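Local coordinates for protein putative mandelate racemase (Bordetella bronchiseptica, PDB 3OZY) that is of unknown function but, as a magnesium-binding member of the enolase superfamily, probably acts on sugar-acid carboxylates such as m-xylarate, at residues V49-D57 with Q275-G283; L29-L37 with H304-V312. All blocks are in the same frame, centred on the assembly; numbering follows the deposited sequence.

How the contacts relate
Contacts 1 and 2 are both buried, and both join the N-terminal capping domain to the barrel domain, through neighbouring strands of one antiparallel sheet. Contact 1 starts from the loop after strand 48-50 and meets the loop following barrel strand 273-274; its chemistry is polar, with one arginine holding the loop, serines packed together, and two bridging waters. Contact 2 lays strand 32-42 against the start of helix 309-321 and divides into a hydrogen bond from a side-chain amide, an arginine beside a phenylalanine, and a small apolar end. The two are stitched together directly: Ser51 OG lies 2.7 Å from Asp308 OD2, a probable hydrogen bond, and Asp277 is probably hydrogen-bonded to His304.

Contact 1: V49-D57 with Q275-G283; sequences VGSPSGPYD and QADASRAGG
Ser53 and Ser279 face each other where the loop after strand 48-50 presses on the loop after barrel strand 273-274, and here the packing is close. Ser53 CB sits 3.3 Å from Ser279 OG, while Ser279 CB rests 3.2 Å from Ser51 O. Ser279 is held from behind: its N and OG both reach Asp277 OD1 from the same face of the carboxylate, the first closing an Asx turn. A matching ST turn, Ser53 N to Ser51 OG, shapes the opposing loop, and Ser51 OG also has Asp308 as partner.

Arg280 carries the rest. A bend at its third side-chain torsion (chi3 73°) brings the guanidinium edge to Ser53 and Gly54, where NH1 donates to Ser53 OG over 3.0 Å, at 155° and in the guanidinium plane, and more weakly to Gly54 O at 2.8 Å. The Tyr56 hydroxyl sits over the centre of one face, OH 3.2 Å from Arg280 CZ, the ring plane turned 22° from the guanidinium; that hydroxyl has its hydrogen bond with Tyr257 instead. Arg280 NE binds the backbone O of Glu254, a magnesium ligand, placing the arginine in the second shell.

A water bridges Ser53 OG and Asp277 OD2. Toward the partly exposed Pro55 the junction is looser and runs through another water, between Pro55 O and Arg280 NH2. Such a seam, a capping-domain loop resting on the C-terminal rim of the barrel, is characteristic of the two-domain enolase-superfamily architecture, and Asp277 with His304 resembles the His-Asp dyad of mandelate racemase.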
ATOM      1  N   VAL A  49     -21.516  12.247  -0.153  1.00  9.41           N
ATOM      2  CA  VAL A  49     -20.877  11.544  -1.265  1.00  9.96           C
ATOM      3  C   VAL A  49     -19.382  11.851  -1.333  1.00  9.21           C
ATOM      4  O   VAL A  49     -18.911  12.868  -0.807  1.00  9.54           O
ATOM      5  CB  VAL A  49     -21.531  11.866  -2.638  1.00  9.42           C
ATOM      6  CG1 VAL A  49     -23.002  11.455  -2.648  1.00 10.35           C
ATOM      7  CG2 VAL A  49     -21.376  13.337  -2.989  1.00 11.05           C
ATOM      8  N   GLY A  50     -18.646  10.954  -1.981  1.00  8.13           N
ATOM      9  CA  GLY A  50     -17.206  11.100  -2.104  1.00  8.76           C
ATOM     10  C   GLY A  50     -16.663  10.289  -3.262  1.00  9.07           C
ATOM     11  O   GLY A  50     -17.411   9.634  -3.988  1.00  9.66           O
ATOM     12  N   SER A  51     -15.345  10.338  -3.438  1.00  8.79           N
ATOM     13  CA  SER A  51     -14.659   9.565  -4.473  1.00  7.94           C
ATOM     14  C   SER A  51     -13.268   9.208  -3.977  1.00  6.97           C
ATOM     15  O   SER A  51     -12.570  10.075  -3.449  1.00  7.80           O
ATOM     16  CB  SER A  51     -14.505  10.385  -5.755  1.00  8.41           C
ATOM     17  OG  SER A  51     -13.620   9.726  -6.651  1.00  7.44           O
ATOM     18  N   PRO A  52     -12.852   7.946  -4.163  1.00  6.72           N
ATOM     19  CA  PRO A  52     -11.497   7.479  -3.824  1.00  6.76           C
ATOM     20  C   PRO A  52     -10.520   7.568  -5.000  1.00  6.65           C
ATOM     21  O   PRO A  52      -9.527   6.838  -5.029  1.00  7.85           O
ATOM     22  CB  PRO A  52     -11.729   6.009  -3.481  1.00  7.50           C
ATOM     23  CG  PRO A  52     -12.825   5.623  -4.465  1.00  8.17           C
ATOM     24  CD  PRO A  52     -13.750   6.819  -4.481  1.00  7.27           C
ATOM     25  N   SER A  53     -10.816   8.447  -5.955  1.00  6.58           N
ATOM     26  CA  SER A  53      -9.918   8.722  -7.071  1.00  7.50           C
ATOM     27  C   SER A  53      -9.732   7.506  -7.989  1.00  7.46           C
ATOM     28  O   SER A  53     -10.559   6.586  -8.025  1.00  7.56           O
ATOM     29  CB  SER A  53      -8.579   9.249  -6.535  1.00  7.32           C
ATOM     30  OG  SER A  53      -7.735   9.723  -7.571  1.00  6.93           O
ATOM     31  N   GLY A  54      -8.645   7.522  -8.746  1.00  6.86           N
ATOM     32  CA  GLY A  54      -8.350   6.481  -9.717  1.00  7.90           C
ATOM     33  C   GLY A  54      -7.110   6.881 -10.493  1.00  6.66           C
ATOM     34  O   GLY A  54      -6.602   7.981 -10.311  1.00  7.07           O
ATOM     35  N   PRO A  55      -6.610   6.004 -11.367  1.00  7.17           N
ATOM     36  CA  PRO A  55      -7.159   4.675 -11.640  1.00  7.57           C
ATOM     37  C   PRO A  55      -6.803   3.664 -10.553  1.00  9.12           C
ATOM     38  O   PRO A  55      -5.635   3.489 -10.182  1.00  9.16           O
ATOM     39  CB  PRO A  55      -6.499   4.291 -12.971  1.00  7.68           C
ATOM     40  CG  PRO A  55      -5.203   5.067 -12.983  1.00  9.46           C
ATOM     41  CD  PRO A  55      -5.479   6.348 -12.248  1.00  8.33           C
ATOM     42  N   TYR A  56      -7.844   3.019 -10.044  1.00  7.97           N
ATOM     43  CA  TYR A  56      -7.732   1.841  -9.191  1.00  8.09           C
ATOM     44  C   TYR A  56      -8.885   0.947  -9.623  1.00  7.91           C
ATOM     45  O   TYR A  56      -9.988   1.448  -9.891  1.00  8.52           O
ATOM     46  CB  TYR A  56      -7.967   2.180  -7.718  1.00  8.25           C
ATOM     47  CG  TYR A  56      -7.094   3.241  -7.085  1.00  7.34           C
ATOM     48  CD1 TYR A  56      -5.773   2.979  -6.747  1.00  7.55           C
ATOM     49  CD2 TYR A  56      -7.625   4.473  -6.743  1.00  7.02           C
ATOM     50  CE1 TYR A  56      -4.982   3.943  -6.126  1.00  7.63           C
ATOM     51  CE2 TYR A  56      -6.853   5.438  -6.129  1.00  8.11           C
ATOM     52  CZ  TYR A  56      -5.533   5.164  -5.809  1.00  6.45           C
ATOM     53  OH  TYR A  56      -4.761   6.130  -5.183  1.00  7.45           O
ATOM     54  N   ASP A  57      -8.660  -0.365  -9.654  1.00  7.46           N
ATOM     55  CA  ASP A  57      -9.714  -1.290 -10.070  1.00  8.25           C
ATOM     56  C   ASP A  57     -11.019  -1.035  -9.318  1.00  7.74           C
ATOM     57  O   ASP A  57     -11.035  -0.959  -8.088  1.00  8.27           O
ATOM     58  CB  ASP A  57      -9.280  -2.733  -9.855  1.00  8.23           C
ATOM     59  CG  ASP A  57     -10.304  -3.713 -10.368  1.00  8.84           C
ATOM     60  OD1 ASP A  57     -10.298  -3.987 -11.586  1.00 10.23           O
ATOM     61  OD2 ASP A  57     -11.136  -4.187  -9.558  1.00  8.85           O
ATOM     62  N   GLN A 275       2.164  16.738  -2.719  1.00  5.79           N
ATOM     63  CA  GLN A 275       0.991  16.698  -3.593  1.00  6.08           C
ATOM     64  C   GLN A 275      -0.088  15.728  -3.124  1.00  6.37           C
ATOM     65  O   GLN A 275      -0.919  15.272  -3.909  1.00  7.06           O
ATOM     66  CB  GLN A 275       1.410  16.413  -5.030  1.00  6.53           C
ATOM     67  CG  GLN A 275       2.369  17.454  -5.590  1.00  6.32           C
ATOM     68  CD  GLN A 275       2.692  17.177  -7.029  1.00  6.54           C
ATOM     69  OE1 GLN A 275       3.304  16.157  -7.353  1.00  6.60           O
ATOM     70  NE2 GLN A 275       2.272  18.075  -7.914  1.00  7.16           N
ATOM     71  N   ALA A 276      -0.095  15.448  -1.825  1.00  7.04           N
ATOM     72  CA  ALA A 276      -1.131  14.603  -1.231  1.00  6.59           C
ATOM     73  C   ALA A 276      -2.525  15.043  -1.679  1.00  6.03           C
ATOM     74  O   ALA A 276      -2.900  16.204  -1.521  1.00  7.79           O
ATOM     75  CB  ALA A 276      -1.039  14.644   0.283  1.00  7.87           C
ATOM     76  N   ASP A 277      -3.277  14.093  -2.223  1.00  6.03           N
ATOM     77  CA  ASP A 277      -4.620  14.305  -2.751  1.00  6.89           C
ATOM     78  C   ASP A 277      -5.604  13.881  -1.662  1.00  6.28           C
ATOM     79  O   ASP A 277      -5.512  12.769  -1.135  1.00  6.53           O
ATOM     80  CB  ASP A 277      -4.748  13.413  -4.004  1.00  6.29           C
ATOM     81  CG  ASP A 277      -6.085  13.529  -4.731  1.00  6.50           C
ATOM     82  OD1 ASP A 277      -7.112  13.901  -4.136  1.00  6.25           O
ATOM     83  OD2 ASP A 277      -6.109  13.178  -5.940  1.00  7.65           O
ATOM     84  N   ALA A 278      -6.548  14.746  -1.311  1.00  6.75           N
ATOM     85  CA  ALA A 278      -7.544  14.385  -0.301  1.00  6.80           C
ATOM     86  C   ALA A 278      -8.271  13.077  -0.614  1.00  7.84           C
ATOM     87  O   ALA A 278      -8.721  12.383   0.302  1.00  7.46           O
ATOM     88  CB  ALA A 278      -8.550  15.508  -0.119  1.00  8.63           C
ATOM     89  N   SER A 279      -8.402  12.754  -1.904  1.00  6.03           N
ATOM     90  CA  SER A 279      -9.129  11.556  -2.337  1.00  6.53           C
ATOM     91  C   SER A 279      -8.263  10.297  -2.469  1.00  5.81           C
ATOM     92  O   SER A 279      -8.772   9.239  -2.844  1.00  6.97           O
ATOM     93  CB  SER A 279      -9.855  11.811  -3.664  1.00  5.87           C
ATOM     94  OG  SER A 279      -8.925  11.959  -4.728  1.00  7.46           O
ATOM     95  N   ARG A 280      -6.964  10.417  -2.179  1.00  6.01           N
ATOM     96  CA  ARG A 280      -6.037   9.290  -2.296  1.00  6.47           C
ATOM     97  C   ARG A 280      -5.233   9.032  -1.024  1.00  6.66           C
ATOM     98  O   ARG A 280      -5.062   7.884  -0.627  1.00  7.40           O
ATOM     99  CB  ARG A 280      -5.044   9.506  -3.457  1.00  5.77           C
ATOM    100  CG  ARG A 280      -5.691   9.693  -4.815  1.00  6.57           C
ATOM    101  CD  ARG A 280      -4.697  10.202  -5.870  1.00  7.17           C
ATOM    102  NE  ARG A 280      -3.728   9.203  -6.332  1.00  6.82           N
ATOM    103  CZ  ARG A 280      -3.958   8.332  -7.306  1.00  7.65           C
ATOM    104  NH1 ARG A 280      -5.144   8.312  -7.904  1.00  7.53           N
ATOM    105  NH2 ARG A 280      -3.008   7.478  -7.690  1.00  7.92           N
ATOM    106  N   ALA A 281      -4.728  10.100  -0.405  1.00  6.51           N
ATOM    107  CA  ALA A 281      -3.696   9.981   0.623  1.00  6.01           C
ATOM    108  C   ALA A 281      -4.265   9.749   2.017  1.00  5.97           C
ATOM    109  O   ALA A 281      -3.497   9.595   2.970  1.00  6.82           O
ATOM    110  CB  ALA A 281      -2.804  11.225   0.607  1.00  8.83           C
ATOM    111  N   GLY A 282      -5.590   9.738   2.135  1.00  6.30           N
ATOM    112  CA  GLY A 282      -6.250   9.394   3.386  1.00  6.59           C
ATOM    113  C   GLY A 282      -7.568  10.111   3.635  1.00  9.26           C
ATOM    114  O   GLY A 282      -8.311   9.723   4.542  1.00 12.61           O
ATOM    115  N   GLY A 283      -7.882  11.149   2.859  1.00  7.08           N
ATOM    116  CA  GLY A 283      -9.129  11.876   3.056  1.00  8.30           C
ATOM    117  C   GLY A 283      -8.902  13.363   3.215  1.00  6.98           C
ATOM    118  O   GLY A 283      -7.759  13.819   3.222  1.00  8.28           O
TER
HETATM  119  O   HOH W   1      -7.937  12.421  -7.853  1.00  7.78           O
HETATM  120  O   HOH W   2      -3.513   5.190  -9.535  1.00  8.26           O

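Contact 2: L29-L37 with H304-V312; sequences LKLNRQMIL and HTFNDIITV. With ACY (acetic acid), chain I.
Met35 and Gln34, on strand 32-42 of the capping domain, meet Asn307 and Asp308 at the start of barrel-domain helix 309-321, an interdomain seam of the enolase-superfamily fold in which a helix N-cap faces a strand. Among the hydrogen bonds, a direct link between the segments runs from Asn307 ND2 to Gln34 O, 3.1 Å long with 147° at the hydrogen, arriving in the carbonyl plane. The same amide nitrogen also donates to Asp308 OD2, 2.9 Å away, so two acceptors fix its rotation. Asp308 meanwhile caps the helix, its OD1 accepting from Thr311 N, while OD2 also has Ser51 as partner.

Charge and aromatic surface meet at the other end. Arg33, folded back by bends at its second and third torsions, brings its guanidinium obliquely alongside Phe306, the planes 11° apart and Arg33 NH2 3.2 Å from Phe306 CE2. Its NH1 is salt-bridged to Asp331, and a water joins NH2 to Asn307 OD1. Lys30 comes to the ring's edge through CE, and its NZ donates to acetate OXT over 2.7 Å. This acetate, probably from the crystallisation liquor, is held as well by Tyr147, Ser25 and Lys173, consistent with a pocket for carboxylates between the domains.

Van der Waals contacts make up the rest. Met35 places CG between its backbone N and carbonyl carbon (chi1 70°), which sends the chain across Asp308, and Met35 CE lies 3.6 Å from Asp308 OD2. The apolar part is Met35 and Leu37 against Ile310: the side chains of Leu37 and Ile310 run roughly perpendicular to one another, and Leu37 CD1 lies only 3.3 Å from Ile310 CD1, a squeezed methyl-methyl contact.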
ATOM      1  N   LEU A  29      -1.846   4.487 -21.095  1.00  8.56           N
ATOM      2  CA  LEU A  29      -2.760   5.069 -22.085  1.00  7.49           C
ATOM      3  C   LEU A  29      -4.194   5.036 -21.546  1.00  7.42           C
ATOM      4  O   LEU A  29      -4.701   3.971 -21.207  1.00  9.13           O
ATOM      5  CB  LEU A  29      -2.678   4.254 -23.374  1.00  9.56           C
ATOM      6  CG  LEU A  29      -3.657   4.626 -24.492  1.00  8.84           C
ATOM      7  CD1 LEU A  29      -3.280   5.982 -25.062  1.00 10.92           C
ATOM      8  CD2 LEU A  29      -3.655   3.547 -25.592  1.00 11.61           C
ATOM      9  N   LYS A  30      -4.847   6.190 -21.440  1.00  7.81           N
ATOM     10  CA  LYS A  30      -6.206   6.226 -20.905  1.00  7.91           C
ATOM     11  C   LYS A  30      -7.195   5.561 -21.858  1.00  8.30           C
ATOM     12  O   LYS A  30      -7.090   5.710 -23.078  1.00  9.67           O
ATOM     13  CB  LYS A  30      -6.635   7.658 -20.610  1.00  8.75           C
ATOM     14  CG  LYS A  30      -5.674   8.376 -19.675  1.00 10.17           C
ATOM     15  CD  LYS A  30      -6.294   9.642 -19.121  1.00 10.30           C
ATOM     16  CE  LYS A  30      -5.259  10.454 -18.345  1.00 11.31           C
ATOM     17  NZ  LYS A  30      -4.669   9.628 -17.241  1.00 12.91           N
ATOM     18  N   LEU A  31      -8.143   4.818 -21.289  1.00  8.30           N
ATOM     19  CA  LEU A  31      -9.132   4.067 -22.058  1.00  7.70           C
ATOM     20  C   LEU A  31     -10.565   4.473 -21.716  1.00  8.98           C
ATOM     21  O   LEU A  31     -11.385   4.703 -22.611  1.00  8.97           O
ATOM     22  CB  LEU A  31      -8.932   2.564 -21.832  1.00  9.20           C
ATOM     23  CG  LEU A  31      -7.541   2.015 -22.175  1.00  8.23           C
ATOM     24  CD1 LEU A  31      -7.400   0.551 -21.742  1.00 11.48           C
ATOM     25  CD2 LEU A  31      -7.206   2.195 -23.659  1.00 11.75           C
ATOM     26  N   ASN A  32     -10.873   4.549 -20.424  1.00  8.19           N
ATOM     27  CA  ASN A  32     -12.178   5.009 -19.957  1.00  8.74           C
ATOM     28  C   ASN A  32     -11.969   5.767 -18.667  1.00  7.91           C
ATOM     29  O   ASN A  32     -11.187   5.320 -17.832  1.00 10.61           O
ATOM     30  CB  ASN A  32     -13.135   3.836 -19.709  1.00  9.27           C
ATOM     31  CG  ASN A  32     -13.465   3.080 -20.976  1.00  9.85           C
ATOM     32  OD1 ASN A  32     -14.357   3.481 -21.739  1.00  9.92           O
ATOM     33  ND2 ASN A  32     -12.750   1.985 -21.215  1.00  9.83           N
ATOM     34  N   ARG A  33     -12.626   6.912 -18.503  1.00  7.71           N
ATOM     35  CA  ARG A  33     -12.539   7.639 -17.243  1.00  7.30           C
ATOM     36  C   ARG A  33     -13.553   7.057 -16.264  1.00  9.43           C
ATOM     37  O   ARG A  33     -14.763   7.056 -16.511  1.00  8.96           O
ATOM     38  CB  ARG A  33     -12.735   9.147 -17.448  1.00  7.63           C
ATOM     39  CG  ARG A  33     -11.690   9.804 -18.382  1.00  7.19           C
ATOM     40  CD  ARG A  33     -10.226   9.480 -17.990  1.00  7.10           C
ATOM     41  NE  ARG A  33      -9.885   9.985 -16.659  1.00  8.24           N
ATOM     42  CZ  ARG A  33      -9.452  11.213 -16.404  1.00  7.78           C
ATOM     43  NH1 ARG A  33      -9.265  12.093 -17.381  1.00  8.89           N
ATOM     44  NH2 ARG A  33      -9.187  11.564 -15.154  1.00  8.12           N
ATOM     45  N   GLN A  34     -13.041   6.532 -15.159  1.00  7.73           N
ATOM     46  CA  GLN A  34     -13.860   5.792 -14.214  1.00  7.21           C
ATOM     47  C   GLN A  34     -13.764   6.384 -12.818  1.00  8.06           C
ATOM     48  O   GLN A  34     -12.865   7.177 -12.519  1.00  8.59           O
ATOM     49  CB  GLN A  34     -13.411   4.328 -14.172  1.00  8.30           C
ATOM     50  CG  GLN A  34     -13.423   3.663 -15.547  1.00  8.43           C
ATOM     51  CD  GLN A  34     -13.185   2.162 -15.503  1.00  9.40           C
ATOM     52  OE1 GLN A  34     -12.511   1.636 -14.611  1.00 10.11           O
ATOM     53  NE2 GLN A  34     -13.734   1.461 -16.483  1.00  9.34           N
ATOM     54  N   MET A  35     -14.693   5.973 -11.962  1.00  8.33           N
ATOM     55  CA  MET A  35     -14.651   6.348 -10.555  1.00  7.55           C
ATOM     56  C   MET A  35     -15.584   5.462  -9.764  1.00  8.33           C
ATOM     57  O   MET A  35     -16.450   4.774 -10.321  1.00  9.14           O
ATOM     58  CB  MET A  35     -15.097   7.800 -10.358  1.00  8.54           C
ATOM     59  CG  MET A  35     -16.591   8.020 -10.605  1.00  9.84           C
ATOM     60  SD  MET A  35     -17.121   9.732 -10.400  1.00  9.30           S
ATOM     61  CE  MET A  35     -16.921   9.916  -8.627  1.00  8.75           C
ATOM     62  N   ILE A  36     -15.377   5.470  -8.455  1.00  8.04           N
ATOM     63  CA  ILE A  36     -16.401   5.061  -7.509  1.00  7.77           C
ATOM     64  C   ILE A  36     -17.039   6.312  -6.932  1.00  8.19           C
ATOM     65  O   ILE A  36     -16.343   7.206  -6.451  1.00  8.37           O
ATOM     66  CB  ILE A  36     -15.792   4.274  -6.333  1.00  8.09           C
ATOM     67  CG1 ILE A  36     -15.335   2.889  -6.776  1.00  9.82           C
ATOM     68  CG2 ILE A  36     -16.793   4.176  -5.178  1.00 11.17           C
ATOM     69  CD1 ILE A  36     -16.473   1.929  -7.105  1.00 11.26           C
ATOM     70  N   LEU A  37     -18.367   6.378  -6.981  1.00  8.76           N
ATOM     71  CA  LEU A  37     -19.113   7.389  -6.255  1.00 10.29           C
ATOM     72  C   LEU A  37     -19.529   6.781  -4.923  1.00 10.38           C
ATOM     73  O   LEU A  37     -20.363   5.874  -4.884  1.00  9.80           O
ATOM     74  CB  LEU A  37     -20.347   7.836  -7.055  1.00  9.48           C
ATOM     75  CG  LEU A  37     -21.256   8.841  -6.348  1.00 12.30           C
ATOM     76  CD1 LEU A  37     -20.530  10.139  -6.089  1.00 13.87           C
ATOM     77  CD2 LEU A  37     -22.526   9.099  -7.165  1.00 15.15           C
ATOM     78  N   HIS A 304      -2.454  16.899  -5.884  1.00  6.40           N
ATOM     79  CA  HIS A 304      -2.981  16.227  -7.055  1.00  6.17           C
ATOM     80  C   HIS A 304      -4.507  16.162  -6.891  1.00  6.53           C
ATOM     81  O   HIS A 304      -5.005  15.969  -5.775  1.00  7.27           O
ATOM     82  CB  HIS A 304      -2.374  14.820  -7.100  1.00  7.64           C
ATOM     83  CG  HIS A 304      -3.011  13.903  -8.096  1.00  5.65           C
ATOM     84  ND1 HIS A 304      -4.163  13.197  -7.827  1.00  6.96           N
ATOM     85  CD2 HIS A 304      -2.630  13.545  -9.344  1.00  6.45           C
ATOM     86  CE1 HIS A 304      -4.480  12.459  -8.879  1.00  7.60           C
ATOM     87  NE2 HIS A 304      -3.561  12.649  -9.812  1.00  7.90           N
ATOM     88  N   THR A 305      -5.251  16.355  -7.984  1.00  7.08           N
ATOM     89  CA  THR A 305      -6.719  16.364  -7.927  1.00  6.68           C
ATOM     90  C   THR A 305      -7.375  15.538  -9.043  1.00  6.75           C
ATOM     91  O   THR A 305      -8.602  15.488  -9.144  1.00  8.72           O
ATOM     92  CB  THR A 305      -7.252  17.784  -8.085  1.00  6.40           C
ATOM     93  OG1 THR A 305      -7.048  18.191  -9.442  1.00  7.30           O
ATOM     94  CG2 THR A 305      -6.546  18.753  -7.148  1.00  8.18           C
ATOM     95  N   PHE A 306      -6.555  14.888  -9.860  1.00  7.54           N
ATOM     96  CA  PHE A 306      -6.966  14.374 -11.169  1.00  7.31           C
ATOM     97  C   PHE A 306      -7.676  13.021 -11.079  1.00  8.22           C
ATOM     98  O   PHE A 306      -7.031  11.996 -10.868  1.00  8.17           O
ATOM     99  CB  PHE A 306      -5.692  14.262 -12.011  1.00  8.12           C
ATOM    100  CG  PHE A 306      -5.901  14.079 -13.502  1.00  7.42           C
ATOM    101  CD1 PHE A 306      -5.798  15.169 -14.369  1.00  6.60           C
ATOM    102  CD2 PHE A 306      -6.071  12.818 -14.043  1.00  8.27           C
ATOM    103  CE1 PHE A 306      -5.908  15.003 -15.737  1.00  7.54           C
ATOM    104  CE2 PHE A 306      -6.195  12.649 -15.413  1.00  6.74           C
ATOM    105  CZ  PHE A 306      -6.113  13.754 -16.257  1.00  7.86           C
ATOM    106  N   ASN A 307      -9.006  13.039 -11.213  1.00  8.37           N
ATOM    107  CA  ASN A 307      -9.810  11.847 -11.517  1.00  8.33           C
ATOM    108  C   ASN A 307     -11.235  12.208 -11.898  1.00  7.33           C
ATOM    109  O   ASN A 307     -11.743  11.732 -12.909  1.00  8.17           O
ATOM    110  CB  ASN A 307      -9.845  10.816 -10.385  1.00  7.47           C
ATOM    111  CG  ASN A 307     -10.373   9.477 -10.865  1.00  6.94           C
ATOM    112  OD1 ASN A 307      -9.683   8.764 -11.583  1.00  8.56           O
ATOM    113  ND2 ASN A 307     -11.617   9.153 -10.511  1.00  7.94           N
ATOM    114  N   ASP A 308     -11.892  13.024 -11.084  1.00  6.75           N
ATOM    115  CA  ASP A 308     -13.293  13.368 -11.332  1.00  7.72           C
ATOM    116  C   ASP A 308     -13.639  14.669 -10.611  1.00  8.32           C
ATOM    117  O   ASP A 308     -12.815  15.213  -9.880  1.00  8.64           O
ATOM    118  CB  ASP A 308     -14.203  12.220 -10.887  1.00  8.42           C
ATOM    119  CG  ASP A 308     -14.022  11.882  -9.415  1.00  7.55           C
ATOM    120  OD1 ASP A 308     -14.418  12.723  -8.583  1.00  8.59           O
ATOM    121  OD2 ASP A 308     -13.492  10.799  -9.099  1.00  8.69           O
ATOM    122  N   ILE A 309     -14.849  15.176 -10.809  1.00  8.33           N
ATOM    123  CA  ILE A 309     -15.188  16.476 -10.257  1.00  8.17           C
ATOM    124  C   ILE A 309     -15.278  16.457  -8.726  1.00  8.94           C
ATOM    125  O   ILE A 309     -15.120  17.489  -8.079  1.00  7.84           O
ATOM    126  CB  ILE A 309     -16.484  17.044 -10.885  1.00  7.90           C
ATOM    127  CG1 ILE A 309     -16.589  18.558 -10.654  1.00 10.70           C
ATOM    128  CG2 ILE A 309     -17.702  16.315 -10.348  1.00 10.26           C
ATOM    129  CD1 ILE A 309     -15.534  19.370 -11.366  1.00 10.87           C
ATOM    130  N   ILE A 310     -15.540  15.290  -8.150  1.00  9.07           N
ATOM    131  CA  ILE A 310     -15.579  15.185  -6.695  1.00  8.94           C
ATOM    132  C   ILE A 310     -14.176  15.282  -6.116  1.00  8.15           C
ATOM    133  O   ILE A 310     -13.958  16.000  -5.139  1.00  8.04           O
ATOM    134  CB  ILE A 310     -16.257  13.893  -6.233  1.00  8.81           C
ATOM    135  CG1 ILE A 310     -17.692  13.853  -6.768  1.00 13.63           C
ATOM    136  CG2 ILE A 310     -16.211  13.777  -4.703  1.00 10.26           C
ATOM    137  CD1 ILE A 310     -18.531  12.754  -6.171  1.00 16.02           C
ATOM    138  N   THR A 311     -13.215  14.599  -6.729  1.00  7.54           N
ATOM    139  CA  THR A 311     -11.848  14.722  -6.226  1.00  7.22           C
ATOM    140  C   THR A 311     -11.347  16.152  -6.392  1.00  8.90           C
ATOM    141  O   THR A 311     -10.642  16.678  -5.535  1.00  8.45           O
ATOM    142  CB  THR A 311     -10.863  13.677  -6.850  1.00  7.10           C
ATOM    143  OG1 THR A 311     -10.661  13.918  -8.250  1.00  8.05           O
ATOM    144  CG2 THR A 311     -11.387  12.264  -6.686  1.00  7.85           C
ATOM    145  N   VAL A 312     -11.717  16.792  -7.495  1.00  7.48           N
ATOM    146  CA  VAL A 312     -11.404  18.198  -7.686  1.00  7.35           C
ATOM    147  C   VAL A 312     -12.042  19.075  -6.601  1.00  7.62           C
ATOM    148  O   VAL A 312     -11.352  19.853  -5.933  1.00  8.09           O
ATOM    149  CB  VAL A 312     -11.802  18.658  -9.105  1.00  7.62           C
ATOM    150  CG1 VAL A 312     -11.781  20.190  -9.231  1.00  9.52           C
ATOM    151  CG2 VAL A 312     -10.875  18.010 -10.120  1.00  8.56           C
TER
HETATM  152  C   ACY I 396      -1.877  10.586 -15.623  1.00 11.67           C
HETATM  153  O   ACY I 396      -0.667  10.780 -15.839  1.00 12.37           O
HETATM  154  OXT ACY I 396      -2.788  11.216 -16.202  1.00 13.89           O
HETATM  155  CH3 ACY I 396      -2.283   9.534 -14.633  1.00 18.45           C
HETATM  156  O   HOH W   3     -11.414   9.205 -14.181  1.00  8.53           O
HETATM  157  O   HOH W   4      -7.933   9.450 -13.566  1.00  9.43           O